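Local atomic coordinates of synaptonemal complex protein 2 (PDB entry 5IWZ), a protein that forms a major part of the axial and lateral elements of synaptonemal complexes and is required for meiotic chromosome synapsis and for the insertion of SYCP3. Residues N24-L29 and V69-I74; K15-A20 and R51-L56; P8-L13 and L30-I35; K64-V69 and E123-M128. All blocks are in the same frame, centred on the assembly; numbering follows the deposited sequence.

From the N terminus, contact 3 closes first: P8-L13, leading into helix 13-23, meets L30-I35 at the end of the next helix. Contact 2 starts inside that loop, at K15-A20, and closes on helix 49-63, so it crosses contact 3. Contact 1 starts at N24-L29 and closes on helix 66-79, crossing both. Contact 4 opens at K64-V69, before contact 1 has closed, and ends on helix 123-141. It crosses contact 1, shares Val-69 with it, and follows contacts 2 and 3 in series. No contact nests inside another. Within the N-terminal armadillo-repeat-like domain, contacts 1, 2 and 4 tie together helices that are not neighbours in sequence.

Contact 1. Residues N24-L29 and V69-I74; sequences NDFKPL and VSSILI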
# COMPACT_ATOMS: atom_id res chain seq x y z
N ASN A 24 9.66 -12.53 28.39
CA ASN A 24 10.10 -12.56 27.00
C ASN A 24 9.78 -13.93 26.39
O ASN A 24 10.59 -14.53 25.68
CB ASN A 24 11.60 -12.21 26.88
CG ASN A 24 12.00 -11.78 25.46
OD1 ASN A 24 11.15 -11.43 24.64
ND2 ASN A 24 13.30 -11.77 25.17
N ASP A 25 8.59 -14.44 26.72
CA ASP A 25 8.09 -15.73 26.22
C ASP A 25 6.83 -15.48 25.40
O ASP A 25 5.77 -15.16 25.96
CB ASP A 25 7.80 -16.70 27.36
CG ASP A 25 7.28 -18.05 26.86
OD1 ASP A 25 6.79 -18.85 27.68
OD2 ASP A 25 7.35 -18.32 25.65
N PHE A 26 6.93 -15.68 24.09
CA PHE A 26 5.82 -15.42 23.18
C PHE A 26 5.06 -16.69 22.79
O PHE A 26 4.06 -16.59 22.08
CB PHE A 26 6.34 -14.70 21.93
CG PHE A 26 6.54 -13.24 22.15
CD1 PHE A 26 5.57 -12.35 21.73
CD2 PHE A 26 7.67 -12.75 22.78
CE1 PHE A 26 5.71 -11.00 21.94
CE2 PHE A 26 7.84 -11.39 22.98
CZ PHE A 26 6.86 -10.51 22.57
N LYS A 27 5.51 -17.87 23.24
CA LYS A 27 4.79 -19.11 22.94
C LYS A 27 3.32 -19.07 23.34
O LYS A 27 2.48 -19.48 22.52
CB LYS A 27 5.52 -20.29 23.59
CG LYS A 27 6.84 -20.65 22.93
CD LYS A 27 7.22 -22.11 23.17
CE LYS A 27 7.36 -22.44 24.66
NZ LYS A 27 8.77 -22.34 25.15
N PRO A 28 2.92 -18.62 24.54
CA PRO A 28 1.47 -18.56 24.83
C PRO A 28 0.71 -17.68 23.85
O PRO A 28 -0.29 -18.12 23.28
CB PRO A 28 1.43 -18.02 26.28
CG PRO A 28 2.70 -18.54 26.88
CD PRO A 28 3.72 -18.39 25.76
N LEU A 29 1.19 -16.46 23.59
CA LEU A 29 0.51 -15.61 22.61
C LEU A 29 0.40 -16.29 21.25
O LEU A 29 -0.66 -16.28 20.62
CB LEU A 29 1.25 -14.28 22.49
CG LEU A 29 0.52 -13.17 21.74
CD1 LEU A 29 -0.69 -12.66 22.56
CD2 LEU A 29 1.48 -12.04 21.41
N VAL A 69 6.47 -7.79 16.69
CA VAL A 69 5.49 -6.69 16.71
C VAL A 69 4.24 -7.08 15.92
O VAL A 69 3.10 -6.88 16.38
CB VAL A 69 6.11 -5.38 16.19
CG1 VAL A 69 5.03 -4.28 16.02
CG2 VAL A 69 7.19 -4.87 17.16
N SER A 70 4.44 -7.66 14.73
CA SER A 70 3.33 -8.15 13.91
C SER A 70 2.42 -9.09 14.70
O SER A 70 1.19 -8.97 14.64
CB SER A 70 3.85 -8.89 12.66
OG SER A 70 4.18 -8.00 11.60
N SER A 71 3.02 -10.05 15.41
CA SER A 71 2.20 -11.03 16.13
C SER A 71 1.36 -10.36 17.21
O SER A 71 0.20 -10.74 17.43
CB SER A 71 3.09 -12.14 16.72
OG SER A 71 3.83 -11.71 17.85
N ILE A 72 1.89 -9.32 17.86
CA ILE A 72 1.10 -8.61 18.86
C ILE A 72 -0.05 -7.87 18.20
O ILE A 72 -1.20 -7.93 18.65
CB ILE A 72 1.98 -7.65 19.69
CG1 ILE A 72 3.08 -8.41 20.44
CG2 ILE A 72 1.12 -6.90 20.66
CD1 ILE A 72 4.33 -7.57 20.75
N LEU A 73 0.24 -7.13 17.12
CA LEU A 73 -0.80 -6.33 16.47
C LEU A 73 -1.93 -7.20 15.95
O LEU A 73 -3.10 -6.82 16.02
CB LEU A 73 -0.19 -5.52 15.31
CG LEU A 73 0.80 -4.44 15.72
CD1 LEU A 73 1.59 -4.00 14.50
CD2 LEU A 73 0.05 -3.26 16.32
N ILE A 74 -1.59 -8.39 15.45
CA ILE A 74 -2.59 -9.31 14.93
C ILE A 74 -3.46 -9.85 16.07
O ILE A 74 -4.68 -10.00 15.92
CB ILE A 74 -1.91 -10.43 14.13
CG1 ILE A 74 -1.43 -9.88 12.77
CG2 ILE A 74 -2.82 -11.64 13.95
CD1 ILE A 74 -0.41 -10.80 12.06
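Ile-72 meets both Phe-26 and Leu-29 with its longer branch. Its CD1 lies 3.9 Å from Phe-26 CE1, at the edge of the ring and near its plane. The next carbon back, Ile-72 CG1, is 4.0 Å from the same CE1. The same CG1 is also 4.1 Å from Leu-29 CD2, and here the two side chains run at about a right angle. The branch can reach this spot because CG1 stands anti to the carbonyl carbon, with chi1 at -61°. Ser-71 is a looser neighbour. Its OG is 4.3 Å from Phe-26 CD1 and also 4.3 Å from Leu-29 CD2, and it bonds within its own helix to the carbonyl oxygen of Thr-68. No hydrogen bond links the two segments. The contact joins the turn before helix 27-32, and the first turn of that helix, to helix 66-79 within the armadillo-repeat-like domain, where stacked helices share apolar side chains. Further out, Phe-26 rests on Ala-20 and Leu-29 on Ile-17, both of helix 13-23, while Ile-72 touches Leu-56 of helix 49-63. The bend that presents Phe-26 begins at Asn-24, which leaves the preceding helix with a positive phi. Asp-25 then caps the following turn: its OD2 accepts from Lys-27 N at 3.1 Å, with the donor 46° out of the carboxylate plane.

Contact 2. Residues K15-A20 and R51-L56; sequences KCIDDA and RKLDDL
The ammonium group of Lys-52 is held by two carboxylates. Its NZ donates to Asp-18 OD1 at 2.9 Å in a salt bridge, and Glu-14, one turn earlier in helix 13-23, supplies the second. The bond to Asp-18 uses the syn lone pair of OD1, on the side of the other oxygen; NZ is 3.5 Å from that oxygen, OD2. The lysine reaches across because its chain is extended beyond CG, with chi2 at 170°. Its CD and CE also run close by Asp-18 OD1. The CB of Asp-18 points away from helix 49-63, yet its carboxylate comes back to meet the lysine. With an alanine in place of Asp-18, the Lys-52 ammonium would probably lose one of its two carboxylate mates and be less firmly fixed in position. Beside the charged pair the contact is apolar. The two helices run roughly parallel, with an angle of 33° between the short segments and axes 10.2 Å apart. Near-parallel packing of helices is consistent with the alpha-solenoid build of an armadillo-repeat-like domain. Ile-17 fills the middle: its CG2 lies 4.0 Å from Lys-52 CB, and its CD1 lies 3.9 Å from Leu-53 CD1. At the C-terminal end of the contact, Leu-56 CD2 sits 3.7 Å from Ala-20 CB and also touches Ile-17 CD1. Phe-26, from the loop before helix 27-32, touches Leu-56 as well.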
# COMPACT_ATOMS: atom_id res chain seq x y z
N LYS A 15 -2.90 -12.62 30.25
CA LYS A 15 -1.78 -13.35 30.84
C LYS A 15 -0.74 -13.70 29.79
O LYS A 15 0.47 -13.66 30.08
CB LYS A 15 -2.29 -14.59 31.57
CG LYS A 15 -2.98 -14.25 32.89
CD LYS A 15 -4.02 -15.29 33.29
CE LYS A 15 -4.54 -15.02 34.70
NZ LYS A 15 -3.97 -15.92 35.74
N CYS A 16 -1.16 -13.98 28.55
CA CYS A 16 -0.18 -14.16 27.48
C CYS A 16 0.65 -12.90 27.28
O CYS A 16 1.86 -12.97 27.06
CB CYS A 16 -0.88 -14.55 26.17
SG CYS A 16 -1.78 -16.10 26.25
N ILE A 17 0.00 -11.73 27.34
CA ILE A 17 0.73 -10.47 27.19
C ILE A 17 1.70 -10.28 28.35
O ILE A 17 2.84 -9.83 28.16
CB ILE A 17 -0.26 -9.29 27.05
CG1 ILE A 17 -1.08 -9.40 25.74
CG2 ILE A 17 0.46 -7.93 27.18
CD1 ILE A 17 -0.25 -9.34 24.46
N ASP A 18 1.26 -10.63 29.57
CA ASP A 18 2.15 -10.63 30.73
C ASP A 18 3.36 -11.53 30.52
O ASP A 18 4.50 -11.15 30.84
CB ASP A 18 1.40 -11.09 31.99
CG ASP A 18 0.37 -10.08 32.49
OD1 ASP A 18 0.51 -8.86 32.23
OD2 ASP A 18 -0.59 -10.53 33.17
N ASP A 19 3.14 -12.75 30.01
CA ASP A 19 4.27 -13.67 29.79
C ASP A 19 5.26 -13.09 28.78
O ASP A 19 6.48 -13.23 28.94
CB ASP A 19 3.77 -15.04 29.29
CG ASP A 19 3.15 -15.90 30.40
OD1 ASP A 19 3.45 -15.69 31.60
OD2 ASP A 19 2.37 -16.83 30.07
N ALA A 20 4.75 -12.46 27.71
CA ALA A 20 5.63 -11.79 26.75
C ALA A 20 6.41 -10.65 27.41
O ALA A 20 7.62 -10.51 27.20
CB ALA A 20 4.80 -11.26 25.58
N ARG A 51 -1.92 -0.16 28.65
CA ARG A 51 -0.57 0.19 29.09
C ARG A 51 0.41 -0.95 28.82
O ARG A 51 1.55 -0.70 28.41
CB ARG A 51 -0.57 0.53 30.58
CG ARG A 51 0.83 0.62 31.18
CD ARG A 51 0.98 -0.24 32.42
NE ARG A 51 2.39 -0.41 32.80
CZ ARG A 51 2.99 0.23 33.80
NH1 ARG A 51 2.31 1.08 34.56
NH2 ARG A 51 4.27 0.01 34.06
N LYS A 52 0.00 -2.19 29.10
CA LYS A 52 0.88 -3.34 28.85
C LYS A 52 1.14 -3.53 27.36
O LYS A 52 2.27 -3.80 26.96
CB LYS A 52 0.28 -4.61 29.45
CG LYS A 52 0.17 -4.65 30.98
CD LYS A 52 -0.66 -5.85 31.38
CE LYS A 52 -0.81 -5.96 32.88
NZ LYS A 52 -1.60 -7.18 33.23
N LEU A 53 0.09 -3.40 26.54
CA LEU A 53 0.27 -3.41 25.08
C LEU A 53 1.28 -2.36 24.64
O LEU A 53 2.20 -2.64 23.86
CB LEU A 53 -1.06 -3.15 24.39
CG LEU A 53 -1.88 -4.27 23.75
CD1 LEU A 53 -1.52 -5.64 24.32
CD2 LEU A 53 -3.36 -3.98 23.90
N ASP A 54 1.12 -1.13 25.14
CA ASP A 54 2.02 -0.04 24.77
C ASP A 54 3.45 -0.36 25.17
O ASP A 54 4.38 -0.18 24.37
CB ASP A 54 1.54 1.26 25.41
CG ASP A 54 2.39 2.46 25.01
OD1 ASP A 54 2.78 3.22 25.91
OD2 ASP A 54 2.66 2.64 23.81
N ASP A 55 3.63 -0.84 26.40
CA ASP A 55 4.96 -1.20 26.88
C ASP A 55 5.60 -2.27 26.00
O ASP A 55 6.76 -2.16 25.60
CB ASP A 55 4.88 -1.68 28.34
CG ASP A 55 4.61 -0.55 29.34
OD1 ASP A 55 4.36 0.60 28.91
OD2 ASP A 55 4.62 -0.83 30.56
N LEU A 56 4.85 -3.33 25.71
CA LEU A 56 5.41 -4.44 24.96
C LEU A 56 5.74 -4.04 23.51
O LEU A 56 6.83 -4.33 23.01
CB LEU A 56 4.44 -5.62 25.02
CG LEU A 56 4.83 -6.90 24.29
CD1 LEU A 56 6.02 -7.40 25.08
CD2 LEU A 56 3.67 -7.92 24.35

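Contact 3. Residues P8-L13 and L30-I35; sequences PDLQQL and LALLQI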
# COMPACT_ATOMS: atom_id res chain seq x y z
N PRO A 8 -4.55 -23.98 24.31
CA PRO A 8 -4.50 -22.53 24.49
C PRO A 8 -5.86 -22.00 24.91
O PRO A 8 -6.90 -22.51 24.50
CB PRO A 8 -4.11 -22.00 23.11
CG PRO A 8 -3.86 -23.24 22.23
CD PRO A 8 -4.58 -24.37 22.89
N ASP A 9 -5.86 -20.95 25.74
CA ASP A 9 -7.10 -20.38 26.27
C ASP A 9 -7.19 -18.90 25.91
O ASP A 9 -6.45 -18.08 26.46
CB ASP A 9 -7.18 -20.57 27.79
CG ASP A 9 -8.54 -20.18 28.36
OD1 ASP A 9 -8.72 -20.24 29.60
OD2 ASP A 9 -9.45 -19.81 27.57
N LEU A 10 -8.14 -18.56 25.03
CA LEU A 10 -8.31 -17.16 24.63
C LEU A 10 -8.61 -16.26 25.82
O LEU A 10 -8.18 -15.10 25.84
CB LEU A 10 -9.42 -17.03 23.59
CG LEU A 10 -9.02 -17.49 22.20
CD1 LEU A 10 -10.25 -17.60 21.34
CD2 LEU A 10 -8.02 -16.52 21.59
N GLN A 11 -9.34 -16.77 26.81
CA GLN A 11 -9.64 -15.97 28.00
C GLN A 11 -8.38 -15.53 28.74
O GLN A 11 -8.46 -14.66 29.61
CB GLN A 11 -10.53 -16.78 28.95
CG GLN A 11 -11.83 -17.24 28.32
CD GLN A 11 -12.57 -18.22 29.20
OE1 GLN A 11 -13.75 -18.02 29.51
NE2 GLN A 11 -11.89 -19.28 29.62
N GLN A 12 -7.23 -16.11 28.40
CA GLN A 12 -5.95 -15.84 29.02
C GLN A 12 -5.12 -14.83 28.24
O GLN A 12 -3.92 -14.71 28.50
CB GLN A 12 -5.16 -17.14 29.15
CG GLN A 12 -5.88 -18.20 29.92
CD GLN A 12 -5.54 -18.15 31.37
OE1 GLN A 12 -4.65 -18.87 31.83
NE2 GLN A 12 -6.23 -17.30 32.12
N LEU A 13 -5.73 -14.13 27.28
CA LEU A 13 -5.01 -13.18 26.43
C LEU A 13 -4.12 -12.25 27.24
O LEU A 13 -2.95 -12.06 26.91
CB LEU A 13 -5.99 -12.35 25.59
CG LEU A 13 -5.35 -11.30 24.67
CD1 LEU A 13 -4.42 -11.94 23.64
CD2 LEU A 13 -6.40 -10.42 23.95
N LEU A 30 1.50 -16.91 20.80
CA LEU A 30 1.48 -17.57 19.51
C LEU A 30 0.47 -18.71 19.48
O LEU A 30 -0.18 -18.95 18.46
CB LEU A 30 2.87 -18.09 19.16
CG LEU A 30 3.90 -17.11 18.63
CD1 LEU A 30 5.23 -17.83 18.49
CD2 LEU A 30 3.46 -16.51 17.30
N ALA A 31 0.31 -19.42 20.60
CA ALA A 31 -0.65 -20.51 20.64
C ALA A 31 -2.07 -20.00 20.43
O ALA A 31 -2.88 -20.64 19.75
CB ALA A 31 -0.52 -21.28 21.95
N LEU A 32 -2.38 -18.82 20.99
CA LEU A 32 -3.70 -18.24 20.78
C LEU A 32 -3.95 -17.96 19.31
O LEU A 32 -5.09 -18.08 18.83
CB LEU A 32 -3.87 -16.95 21.58
CG LEU A 32 -3.76 -17.02 23.09
CD1 LEU A 32 -4.23 -15.69 23.65
CD2 LEU A 32 -4.57 -18.19 23.64
N LEU A 33 -2.92 -17.56 18.57
CA LEU A 33 -3.08 -17.26 17.16
C LEU A 33 -3.50 -18.47 16.34
O LEU A 33 -3.85 -18.31 15.17
CB LEU A 33 -1.78 -16.67 16.59
CG LEU A 33 -1.39 -15.26 17.06
CD1 LEU A 33 -0.08 -14.83 16.43
CD2 LEU A 33 -2.48 -14.25 16.73
N GLN A 34 -3.50 -19.67 16.92
CA GLN A 34 -3.93 -20.86 16.20
C GLN A 34 -5.38 -21.24 16.50
O GLN A 34 -5.87 -22.23 15.94
CB GLN A 34 -3.02 -22.06 16.52
CG GLN A 34 -1.53 -21.76 16.63
CD GLN A 34 -0.97 -20.96 15.47
OE1 GLN A 34 -1.36 -21.16 14.31
NE2 GLN A 34 -0.04 -20.05 15.77
N ILE A 35 -6.07 -20.48 17.35
CA ILE A 35 -7.48 -20.71 17.67
C ILE A 35 -8.34 -19.88 16.73
O ILE A 35 -7.99 -18.74 16.38
CB ILE A 35 -7.78 -20.34 19.13
CG1 ILE A 35 -6.86 -21.07 20.10
CG2 ILE A 35 -9.22 -20.66 19.48
CD1 ILE A 35 -7.06 -20.62 21.54
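Leu-32 packs closely against the backbone of the segment before helix 13-23. Its CD2 is 3.4 Å from Asp-9 O. Its other methyl, CD1, lies 3.8 Å from Leu-13 CD1, where the side chains cross at a slant. Ile-35 fills the neighbouring place. Its CD1 is 3.6 Å from Pro-8 CB. Leu-10 and Ile-35 reach toward each other tip to tip, with Leu-10 CD1 3.7 Å from Ile-35 CG2. Ile-35 is brought here by a type I beta turn from Leu-32, and its CG1 stands anti to the carbonyl carbon (chi1 -54°), which carries CD1 to the proline. The side formed by Pro-8 and Ala-31 is more open to solvent. There the two CB atoms are 3.8 Å apart. The CB of Asp-9 points away from L30-I35. Its carboxylate forms an Asx turn: OD2 accepts from Gln-11 N at 3.1 Å and also from Gln-11 NE2. The contact joins the lead-in to helix 13-23 to the end of helix 27-32, at the N-terminal edge of the fold. No hydrogen bond crosses it. Cohesion therefore rests on the fit of leucine, isoleucine and proline carbons, while the polar side chains of Asp-9 and Gln-11 bond within their own segment.

Contact 4. Residues K64-V69 and E123-M128; sequences KDIQTV and EAVMNM
The apolar contacts gather on Ile-66 CG2. This methyl lies 3.8 Å from Ala-124 CB. It also touches Val-125 CG2 and Met-128 CB. It stands anti to the backbone N of Ile-66, which points it at the first turns of helix 123-141. The same methyl presses on backbone too, at 3.3 Å from Ala-124 O. The sulfur contact comes one turn on. Met-128 CG stands anti to the backbone N (chi1 -179°) and chi2 is extended, which brings Met-128 SD to 3.8 Å from Val-69 CG1. An alanine at Met-128 would keep the CB against Ile-66 but would probably leave a gap beside Val-69, where the thioether now sits. No hydrogen bond spans the two segments. A Schellman motif at Lys-64 closes helix 49-63, and Asp-65, at the N-cap, leads into helix 66-79, which starts with Ile-66. The contact joins that helix to helix 123-141 inside the armadillo-repeat-like domain, with Ile-113 touching Ile-66 and Val-125 from helix 111-115. Ala-124 O already accepts from Met-128 N within its own helix, so the methyl of Ile-66 meets a backbone oxygen whose hydrogen bond is made.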
# COMPACT_ATOMS: atom_id res chain seq x y z
N LYS A 64 13.89 -3.88 17.39
CA LYS A 64 13.78 -4.23 15.97
C LYS A 64 13.31 -5.67 15.78
O LYS A 64 13.65 -6.31 14.78
CB LYS A 64 15.11 -4.00 15.23
CG LYS A 64 15.24 -2.62 14.59
CD LYS A 64 15.96 -1.65 15.52
CE LYS A 64 15.99 -0.23 14.94
NZ LYS A 64 16.53 -0.17 13.55
N ASP A 65 12.51 -6.19 16.72
CA ASP A 65 11.90 -7.51 16.55
C ASP A 65 10.64 -7.35 15.70
O ASP A 65 9.50 -7.33 16.19
CB ASP A 65 11.59 -8.15 17.91
CG ASP A 65 12.85 -8.50 18.71
OD1 ASP A 65 13.93 -8.66 18.10
OD2 ASP A 65 12.76 -8.64 19.96
N ILE A 66 10.85 -7.26 14.39
CA ILE A 66 9.78 -6.87 13.46
C ILE A 66 8.61 -7.85 13.52
O ILE A 66 7.45 -7.44 13.71
CB ILE A 66 10.33 -6.76 12.03
CG1 ILE A 66 11.51 -5.80 12.02
CG2 ILE A 66 9.24 -6.25 11.10
CD1 ILE A 66 11.19 -4.51 12.71
N GLN A 67 8.90 -9.14 13.30
CA GLN A 67 7.84 -10.15 13.23
C GLN A 67 7.15 -10.33 14.57
O GLN A 67 5.95 -10.67 14.61
CB GLN A 67 8.40 -11.49 12.69
CG GLN A 67 9.18 -12.39 13.66
CD GLN A 67 9.47 -13.80 13.07
OE1 GLN A 67 10.63 -14.24 12.99
NE2 GLN A 67 8.41 -14.51 12.68
N THR A 68 7.82 -10.07 15.69
CA THR A 68 7.08 -10.18 16.94
C THR A 68 6.12 -9.00 17.14
O THR A 68 5.03 -9.20 17.68
CB THR A 68 8.03 -10.36 18.13
OG1 THR A 68 8.55 -9.10 18.55
CG2 THR A 68 9.16 -11.30 17.73
N VAL A 69 6.47 -7.79 16.69
CA VAL A 69 5.49 -6.69 16.71
C VAL A 69 4.24 -7.08 15.92
O VAL A 69 3.10 -6.88 16.38
CB VAL A 69 6.11 -5.38 16.19
CG1 VAL A 69 5.03 -4.28 16.02
CG2 VAL A 69 7.19 -4.87 17.16
N GLU A 123 10.64 -7.78 3.85
CA GLU A 123 9.18 -7.70 3.83
C GLU A 123 8.54 -8.05 5.17
O GLU A 123 7.31 -7.99 5.29
CB GLU A 123 8.61 -8.61 2.75
CG GLU A 123 8.50 -10.06 3.15
CD GLU A 123 7.47 -10.80 2.32
OE1 GLU A 123 6.29 -10.39 2.36
OE2 GLU A 123 7.85 -11.78 1.64
N ALA A 124 9.33 -8.42 6.18
CA ALA A 124 8.80 -8.45 7.53
C ALA A 124 8.31 -7.07 7.94
O ALA A 124 7.26 -6.93 8.57
CB ALA A 124 9.86 -8.95 8.51
N VAL A 125 9.06 -6.02 7.57
CA VAL A 125 8.63 -4.65 7.82
C VAL A 125 7.36 -4.34 7.06
O VAL A 125 6.46 -3.66 7.57
CB VAL A 125 9.75 -3.65 7.45
CG1 VAL A 125 9.20 -2.22 7.45
CG2 VAL A 125 10.92 -3.79 8.40
N MET A 126 7.28 -4.81 5.82
CA MET A 126 6.07 -4.63 5.02
C MET A 126 4.86 -5.21 5.73
O MET A 126 3.82 -4.55 5.85
CB MET A 126 6.26 -5.30 3.65
CG MET A 126 5.03 -5.33 2.77
SD MET A 126 4.54 -3.68 2.22
CE MET A 126 3.02 -3.46 3.11
N ASN A 127 4.97 -6.45 6.20
CA ASN A 127 3.86 -7.09 6.90
C ASN A 127 3.54 -6.37 8.20
O ASN A 127 2.37 -6.25 8.58
CB ASN A 127 4.20 -8.55 7.19
CG ASN A 127 4.48 -9.36 5.92
OD1 ASN A 127 3.95 -9.06 4.84
ND2 ASN A 127 5.31 -10.40 6.05
N MET A 128 4.56 -5.87 8.90
CA MET A 128 4.33 -5.22 10.19
C MET A 128 3.49 -3.97 10.02
O MET A 128 2.53 -3.75 10.77
CB MET A 128 5.66 -4.88 10.87
CG MET A 128 5.49 -4.20 12.25
SD MET A 128 7.04 -3.57 12.92
CE MET A 128 7.14 -1.92 12.22